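Local coordinates for protein Fe(2+) transporter FeoB (Legionella pneumophila, PDB 3IBY) that probably transports ferrous iron across the inner membrane in a GTP-driven uptake system, this piece being its cytosolic part with the GTPase domain, at residues 152-155 and 156-160; 173-177 and 178-182; 243-246 and 247-251. All blocks are in the same frame, centred on the assembly; numbering follows the deposited sequence.

Overall arrangement
Three local contacts from the cytosolic part of FeoB, two at helix starts and one within a helix, serve as worked examples. Contact 1 opens helix 154-162, in the GTPase part of the chain, and its Ile-154 side chain lies about 5 Å from that of Ala-148, a predicted GTP-binding residue. Contact 2 starts helix 177-193, its centre about 39 Å from that of contact 1 and on the opposite side of the chain's centre. Contact 3 lies on helix 234-253, about 27 Å from contact 1 between centres, its Ile-246 side chain about 10 Å from that of Asn-9, also predicted to bind GTP. Contacts 2 and 3 touch: Leu-173 CD2 packs 3.4 Å from Lys-245 CB.

Contact 1. Residues 152-155 and 156-160; sequences IGIP and ALQQS
The side chains of Ile-154 and Gln-158 meet, CG2 against the amide, across the first turn of helix 154-162, a helix of the P-loop GTPase fold with Gly-153 as its N-cap residue. A helix start is built by successive backbone bonds, and three of them span this turn: Leu-157 N to Gly-153 O, Gln-158 N to Ile-154 O and Gln-159 N to Pro-155 O. Gly-153 enters with a positive phi of 99°, a backbone conformation in which a side chain would collide with the carbonyl oxygen of Ile-152. Pro-155 costs no bond here, because N-H groups in the first turn have no carbonyl of an earlier helical turn to meet.

The side chain of Gln-158 can be followed outward. Its CB rests 3.3 Å from Pro-155 O, and CG lies 3.2 Å from Ile-154 O, the same oxygen that receives the Gln-158 backbone N-H. CG stands anti to the carbonyl carbon (chi1 -77°) and the chain runs extended from there, which lays the amide back over the start of the helix. CD comes 3.6 Å from Ile-154 CG2, while OE1 turns to Pro-155 CA at 3.5 Å. Outside the turn, the Gln-158 side chain touches Phe-43 and Leu-45 of strand 37-45. Ile-154 instead packs on Leu-17 and Ala-20 of helix 14-22, and Leu-157 reaches Leu-17 as well as Val-114, Ala-116 and Ile-144 of the sheet. The amide nitrogen ends the path on a methyl group: Gln-158 NE2 is 3.3 Å from Ile-154 CG2.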
loop_
_atom_site.group_PDB
_atom_site.type_symbol
_atom_site.label_atom_id
_atom_site.label_comp_id
_atom_site.label_asym_id
_atom_site.label_seq_id
_atom_site.Cartn_x
_atom_site.Cartn_y
_atom_site.Cartn_z
ATOM N N ILE A 152 -15.768 -15.154 -3.837
ATOM C CA ILE A 152 -16.154 -15.274 -2.456
ATOM C C ILE A 152 -15.567 -14.063 -1.766
ATOM O O ILE A 152 -14.387 -13.778 -1.909
ATOM C CB ILE A 152 -15.682 -16.617 -1.857
ATOM C CG1 ILE A 152 -16.392 -17.777 -2.602
ATOM C CG2 ILE A 152 -15.957 -16.673 -0.322
ATOM C CD1 ILE A 152 -15.912 -19.222 -2.236
ATOM N N GLY A 153 -16.398 -13.315 -1.056
ATOM C CA GLY A 153 -15.920 -12.159 -0.306
ATOM C C GLY A 153 -16.119 -10.809 -0.985
ATOM O O GLY A 153 -16.148 -9.761 -0.303
ATOM N N ILE A 154 -16.262 -10.823 -2.308
ATOM C CA ILE A 154 -16.471 -9.614 -3.087
ATOM C C ILE A 154 -17.586 -8.732 -2.540
ATOM O O ILE A 154 -17.459 -7.528 -2.498
ATOM C CB ILE A 154 -16.770 -9.960 -4.583
ATOM C CG1 ILE A 154 -15.481 -10.187 -5.401
ATOM C CG2 ILE A 154 -17.588 -8.844 -5.255
ATOM C CD1 ILE A 154 -14.145 -10.239 -4.614
ATOM N N PRO A 155 -18.696 -9.322 -2.121
ATOM C CA PRO A 155 -19.775 -8.399 -1.750
ATOM C C PRO A 155 -19.486 -7.635 -0.477
ATOM O O PRO A 155 -19.870 -6.482 -0.359
ATOM C CB PRO A 155 -20.965 -9.320 -1.574
ATOM C CG PRO A 155 -20.643 -10.513 -2.450
ATOM C CD PRO A 155 -19.172 -10.712 -2.256
ATOM N N ALA A 156 -18.795 -8.280 0.451
ATOM C CA ALA A 156 -18.394 -7.678 1.713
ATOM C C ALA A 156 -17.294 -6.629 1.525
ATOM O O ALA A 156 -17.254 -5.619 2.222
ATOM C CB ALA A 156 -17.920 -8.772 2.661
ATOM N N LEU A 157 -16.375 -6.907 0.599
ATOM C CA LEU A 157 -15.312 -5.955 0.205
ATOM C C LEU A 157 -15.940 -4.740 -0.468
ATOM O O LEU A 157 -15.494 -3.627 -0.268
ATOM C CB LEU A 157 -14.342 -6.605 -0.751
ATOM C CG LEU A 157 -13.267 -5.690 -1.280
ATOM C CD1 LEU A 157 -12.226 -5.491 -0.215
ATOM C CD2 LEU A 157 -12.642 -6.255 -2.561
ATOM N N GLN A 158 -16.987 -4.982 -1.252
ATOM C CA GLN A 158 -17.764 -3.911 -1.854
ATOM C C GLN A 158 -18.370 -3.119 -0.733
ATOM O O GLN A 158 -18.227 -1.940 -0.686
ATOM C CB GLN A 158 -18.853 -4.472 -2.763
ATOM C CG GLN A 158 -18.378 -4.980 -4.153
ATOM C CD GLN A 158 -19.481 -5.793 -4.878
ATOM O OE1 GLN A 158 -20.501 -6.122 -4.284
ATOM N NE2 GLN A 158 -19.276 -6.099 -6.148
ATOM N N GLN A 159 -19.049 -3.784 0.179
ATOM C CA GLN A 159 -19.710 -3.089 1.277
ATOM C C GLN A 159 -18.703 -2.223 2.051
ATOM O O GLN A 159 -18.898 -1.026 2.219
ATOM C CB GLN A 159 -20.393 -4.084 2.201
ATOM C CG GLN A 159 -21.778 -3.655 2.595
ATOM C CD GLN A 159 -22.679 -3.494 1.392
ATOM O OE1 GLN A 159 -22.608 -4.290 0.448
ATOM N NE2 GLN A 159 -23.500 -2.441 1.394
ATOM N N SER A 160 -17.592 -2.824 2.456
ATOM C CA SER A 160 -16.531 -2.106 3.135
ATOM C C SER A 160 -15.980 -0.894 2.344
ATOM O O SER A 160 -15.424 0.031 2.947
ATOM C CB SER A 160 -15.400 -3.084 3.404
ATOM O OG SER A 160 -14.488 -2.564 4.328
#

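Contact 2. Residues 173-177 and 178-182; sequences LSLSV and AAQQI
Between Ser-176 and Val-177 the backbone passes from the extended conformation of 173-176 to that of helix 177-193, and the first turn closes with Gln-180 N bonded to Ser-176 O and Gln-181 N to Val-177 O.

Ser-176 is the N-cap. Its OG accepts from Ala-179 N at 3.0 Å, with a nearly straight N-H...O angle of 169°, and so occupies one of the amide N-H groups that the first turn of any helix presents without a carbonyl from a preceding turn. The hydroxyl oxygen lies 3.4 Å from Ala-178 CB and 3.6 Å from Ala-179 CB.

One residue earlier, Leu-175 meets Gln-180, their side chains crossing at about a right angle. Gln-180 leaves the helix with CG opposite its backbone nitrogen (chi1 -160°) and then bends at chi2, a path that carries the amide back along the incoming chain. NE2 arrives beside the leucine, 3.4 Å from Leu-175 CD1 and 3.6 Å from Leu-175 CB, a van der Waals approach of an amide to an aliphatic group. Leu-175 CB also packs on Ala-179 CB at 4.3 Å.

The contact thus links the loop after helix 154-162 to the start of helix 177-193, and helix 234-253 lies alongside it: Leu-173 leans on Lys-245 and Leu-175 on Ala-241, while Ala-179 and Ile-182 both pack against Leu-234.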
loop_
_atom_site.group_PDB
_atom_site.type_symbol
_atom_site.label_atom_id
_atom_site.label_comp_id
_atom_site.label_asym_id
_atom_site.label_seq_id
_atom_site.Cartn_x
_atom_site.Cartn_y
_atom_site.Cartn_z
ATOM N N LEU A 173 6.736 2.119 14.431
ATOM C CA LEU A 173 8.020 1.481 14.125
ATOM C C LEU A 173 9.095 1.916 15.124
ATOM O O LEU A 173 9.148 3.077 15.555
ATOM C CB LEU A 173 8.487 1.842 12.697
ATOM C CG LEU A 173 7.601 1.416 11.522
ATOM C CD1 LEU A 173 8.109 2.055 10.152
ATOM C CD2 LEU A 173 7.515 -0.087 11.473
ATOM N N SER A 174 9.976 0.992 15.486
ATOM C CA SER A 174 10.998 1.325 16.450
ATOM C C SER A 174 12.300 1.601 15.721
ATOM O O SER A 174 12.856 0.728 15.082
ATOM C CB SER A 174 11.153 0.210 17.462
ATOM O OG SER A 174 12.037 0.634 18.473
ATOM N N LEU A 175 12.772 2.836 15.795
ATOM C CA LEU A 175 14.030 3.177 15.161
ATOM C C LEU A 175 14.971 3.723 16.203
ATOM O O LEU A 175 14.540 4.211 17.260
ATOM C CB LEU A 175 13.824 4.201 14.025
ATOM C CG LEU A 175 13.143 3.711 12.714
ATOM C CD1 LEU A 175 12.075 4.722 12.180
ATOM C CD2 LEU A 175 14.161 3.334 11.607
ATOM N N SER A 176 16.255 3.629 15.894
ATOM C CA SER A 176 17.286 4.282 16.671
ATOM C C SER A 176 16.998 5.787 16.910
ATOM O O SER A 176 16.263 6.452 16.166
ATOM C CB SER A 176 18.651 4.058 16.025
ATOM O OG SER A 176 19.240 5.286 15.706
ATOM N N VAL A 177 17.548 6.299 17.994
ATOM C CA VAL A 177 17.312 7.662 18.376
ATOM C C VAL A 177 17.943 8.562 17.321
ATOM O O VAL A 177 17.351 9.569 16.922
ATOM C CB VAL A 177 17.910 7.947 19.791
ATOM C CG1 VAL A 177 17.887 9.433 20.107
ATOM C CG2 VAL A 177 17.145 7.158 20.845
ATOM N N ALA A 178 19.142 8.170 16.883
ATOM C CA ALA A 178 19.890 8.859 15.837
ATOM C C ALA A 178 19.042 8.928 14.586
ATOM O O ALA A 178 18.908 9.983 13.984
ATOM C CB ALA A 178 21.192 8.106 15.539
ATOM N N ALA A 179 18.467 7.781 14.233
ATOM C CA ALA A 179 17.622 7.639 13.056
ATOM C C ALA A 179 16.278 8.371 13.198
ATOM O O ALA A 179 15.794 8.997 12.237
ATOM C CB ALA A 179 17.396 6.155 12.729
ATOM N N GLN A 180 15.667 8.313 14.379
ATOM C CA GLN A 180 14.390 8.998 14.544
ATOM C C GLN A 180 14.623 10.508 14.429
ATOM O O GLN A 180 13.882 11.224 13.776
ATOM C CB GLN A 180 13.718 8.591 15.863
ATOM C CG GLN A 180 12.188 8.858 15.908
ATOM C CD GLN A 180 11.347 8.052 14.851
ATOM O OE1 GLN A 180 10.638 8.647 14.003
ATOM N NE2 GLN A 180 11.419 6.698 14.918
ATOM N N GLN A 181 15.700 10.967 15.039
ATOM C CA GLN A 181 16.100 12.348 14.934
ATOM C C GLN A 181 16.117 12.796 13.452
ATOM O O GLN A 181 15.552 13.834 13.110
ATOM C CB GLN A 181 17.470 12.531 15.612
ATOM C CG GLN A 181 17.820 13.967 16.067
ATOM C CD GLN A 181 18.871 14.682 15.188
ATOM O OE1 GLN A 181 19.583 14.056 14.374
ATOM N NE2 GLN A 181 18.986 16.002 15.379
ATOM N N ILE A 182 16.732 12.000 12.574
ATOM C CA ILE A 182 16.936 12.396 11.171
ATOM C C ILE A 182 15.616 12.471 10.424
ATOM O O ILE A 182 15.397 13.395 9.663
ATOM C CB ILE A 182 17.884 11.421 10.402
ATOM C CG1 ILE A 182 19.308 11.510 10.934
ATOM C CG2 ILE A 182 17.906 11.748 8.885
ATOM C CD1 ILE A 182 20.233 10.405 10.432
#

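Contact 3. Residues 243-246 and 247-251; sequences YQKI and HEIVT
Tyr-243 and His-247, one turn apart on helix 234-253, project side by side in the same direction and illustrate how i, i+4 side chains pair along a helix. Both have CG anti to the backbone nitrogen, which gives the two rings their common heading. His-247 CB sits over one face of the tyrosine ring, offset toward its rim, in a CH-pi contact of 4.3 Å to the centroid. The rings themselves meet obliquely, their planes at 31°.

The tight part of the contact is the face carrying Ile-246, Ile-249 and Val-250. Ile-246 CG2 and Val-250 CG2 pack 4.3 Å apart, and Val-250 CG2 also rests 3.3 Å from Ile-246 O. Ile-249 folds CD1 back to 3.3 Å from Lys-245 O. These buried side chains join two parts of the fold: Ile-246 and Val-250 lean on helix 96-106 through Glu-97, and Ile-246 also on Leu-100, whereas Ile-249 enters a patch of Leu-135, Leu-138 and Leu-139 on helix 132-139.

The solvent side, with Gln-244 and Glu-248, is looser. Gln-244 offers its backbone O to Glu-248 N at 2.8 Å, while its CB points away from the following turn. Lys-245 is only partly exposed, its base packed against Leu-173. Bent at chi2, it crosses obliquely to Glu-248, and its NZ reaches OE1 at 3.3 Å from above the carboxylate plane, 48° out of it. Such a long, out-of-plane salt bridge is probably weaker than the other polar tie, in which His-247 ND1 is hydrogen-bonded to Glu-97 OE1 of helix 96-106. With a carboxylate as acceptor, ND1 probably carries the hydrogen, and the bond would restrain the rotation of the imidazole.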
loop_
_atom_site.group_PDB
_atom_site.type_symbol
_atom_site.label_atom_id
_atom_site.label_comp_id
_atom_site.label_asym_id
_atom_site.label_seq_id
_atom_site.Cartn_x
_atom_site.Cartn_y
_atom_site.Cartn_z
ATOM N N TYR A 243 10.431 -4.089 8.712
ATOM C CA TYR A 243 10.438 -5.515 8.833
ATOM C C TYR A 243 10.118 -6.020 10.257
ATOM O O TYR A 243 9.413 -6.985 10.423
ATOM C CB TYR A 243 11.814 -6.042 8.389
ATOM C CG TYR A 243 12.051 -7.467 8.815
ATOM C CD1 TYR A 243 11.581 -8.513 8.043
ATOM C CD2 TYR A 243 12.697 -7.777 10.031
ATOM C CE1 TYR A 243 11.760 -9.840 8.439
ATOM C CE2 TYR A 243 12.880 -9.117 10.429
ATOM C CZ TYR A 243 12.394 -10.130 9.616
ATOM O OH TYR A 243 12.512 -11.447 9.943
ATOM N N GLN A 244 10.662 -5.412 11.292
ATOM C CA GLN A 244 10.488 -5.996 12.651
ATOM C C GLN A 244 9.024 -5.916 13.093
ATOM O O GLN A 244 8.484 -6.877 13.635
ATOM C CB GLN A 244 11.394 -5.325 13.658
ATOM C CG GLN A 244 12.799 -5.880 13.697
ATOM C CD GLN A 244 13.642 -5.140 14.733
ATOM O OE1 GLN A 244 13.910 -3.932 14.576
ATOM N NE2 GLN A 244 14.049 -5.845 15.811
ATOM N N LYS A 245 8.389 -4.782 12.792
ATOM C CA LYS A 245 7.021 -4.550 13.171
ATOM C C LYS A 245 6.146 -5.502 12.378
ATOM O O LYS A 245 5.101 -5.965 12.851
ATOM C CB LYS A 245 6.619 -3.094 12.859
ATOM C CG LYS A 245 5.196 -2.648 13.375
ATOM C CD LYS A 245 5.028 -2.850 14.927
ATOM C CE LYS A 245 3.646 -2.437 15.517
ATOM N NZ LYS A 245 3.653 -2.498 17.016
ATOM N N ILE A 246 6.556 -5.764 11.144
ATOM C CA ILE A 246 5.722 -6.558 10.284
ATOM C C ILE A 246 5.887 -8.002 10.709
ATOM O O ILE A 246 4.892 -8.710 10.784
ATOM C CB ILE A 246 6.094 -6.380 8.815
ATOM C CG1 ILE A 246 5.571 -5.048 8.343
ATOM C CG2 ILE A 246 5.530 -7.483 7.969
ATOM C CD1 ILE A 246 6.224 -4.647 7.067
ATOM N N HIS A 247 7.138 -8.429 10.952
ATOM C CA HIS A 247 7.435 -9.787 11.447
ATOM C C HIS A 247 6.673 -9.993 12.747
ATOM O O HIS A 247 6.049 -10.994 12.948
ATOM C CB HIS A 247 8.938 -10.004 11.674
ATOM C CG HIS A 247 9.304 -11.393 12.119
ATOM N ND1 HIS A 247 9.556 -12.422 11.234
ATOM C CD2 HIS A 247 9.500 -11.911 13.359
ATOM C CE1 HIS A 247 9.871 -13.517 11.908
ATOM N NE2 HIS A 247 9.851 -13.233 13.199
ATOM N N GLU A 248 6.674 -9.000 13.595
ATOM C CA GLU A 248 5.954 -9.130 14.837
ATOM C C GLU A 248 4.438 -9.279 14.598
ATOM O O GLU A 248 3.811 -10.095 15.244
ATOM C CB GLU A 248 6.358 -8.007 15.833
ATOM C CG GLU A 248 5.253 -7.357 16.626
ATOM C CD GLU A 248 5.744 -6.116 17.387
ATOM O OE1 GLU A 248 4.873 -5.402 17.930
ATOM O OE2 GLU A 248 6.983 -5.842 17.422
ATOM N N ILE A 249 3.857 -8.556 13.656
ATOM C CA ILE A 249 2.417 -8.714 13.382
ATOM C C ILE A 249 2.099 -10.088 12.822
ATOM O O ILE A 249 1.042 -10.658 13.121
ATOM C CB ILE A 249 1.882 -7.645 12.382
ATOM C CG1 ILE A 249 1.680 -6.319 13.104
ATOM C CG2 ILE A 249 0.559 -8.091 11.703
ATOM C CD1 ILE A 249 1.925 -5.123 12.209
ATOM N N VAL A 250 3.006 -10.619 12.004
ATOM C CA VAL A 250 2.785 -11.911 11.358
ATOM C C VAL A 250 2.786 -13.005 12.423
ATOM O O VAL A 250 1.858 -13.812 12.499
ATOM C CB VAL A 250 3.814 -12.174 10.225
ATOM C CG1 VAL A 250 3.699 -13.577 9.721
ATOM C CG2 VAL A 250 3.592 -11.210 9.035
ATOM N N THR A 251 3.789 -12.978 13.294
ATOM C CA THR A 251 3.893 -13.933 14.418
ATOM C C THR A 251 2.653 -13.937 15.383
ATOM O O THR A 251 2.356 -14.933 16.001
ATOM C CB THR A 251 5.229 -13.703 15.193
ATOM O OG1 THR A 251 5.413 -12.307 15.399
ATOM C CG2 THR A 251 6.448 -14.189 14.400
#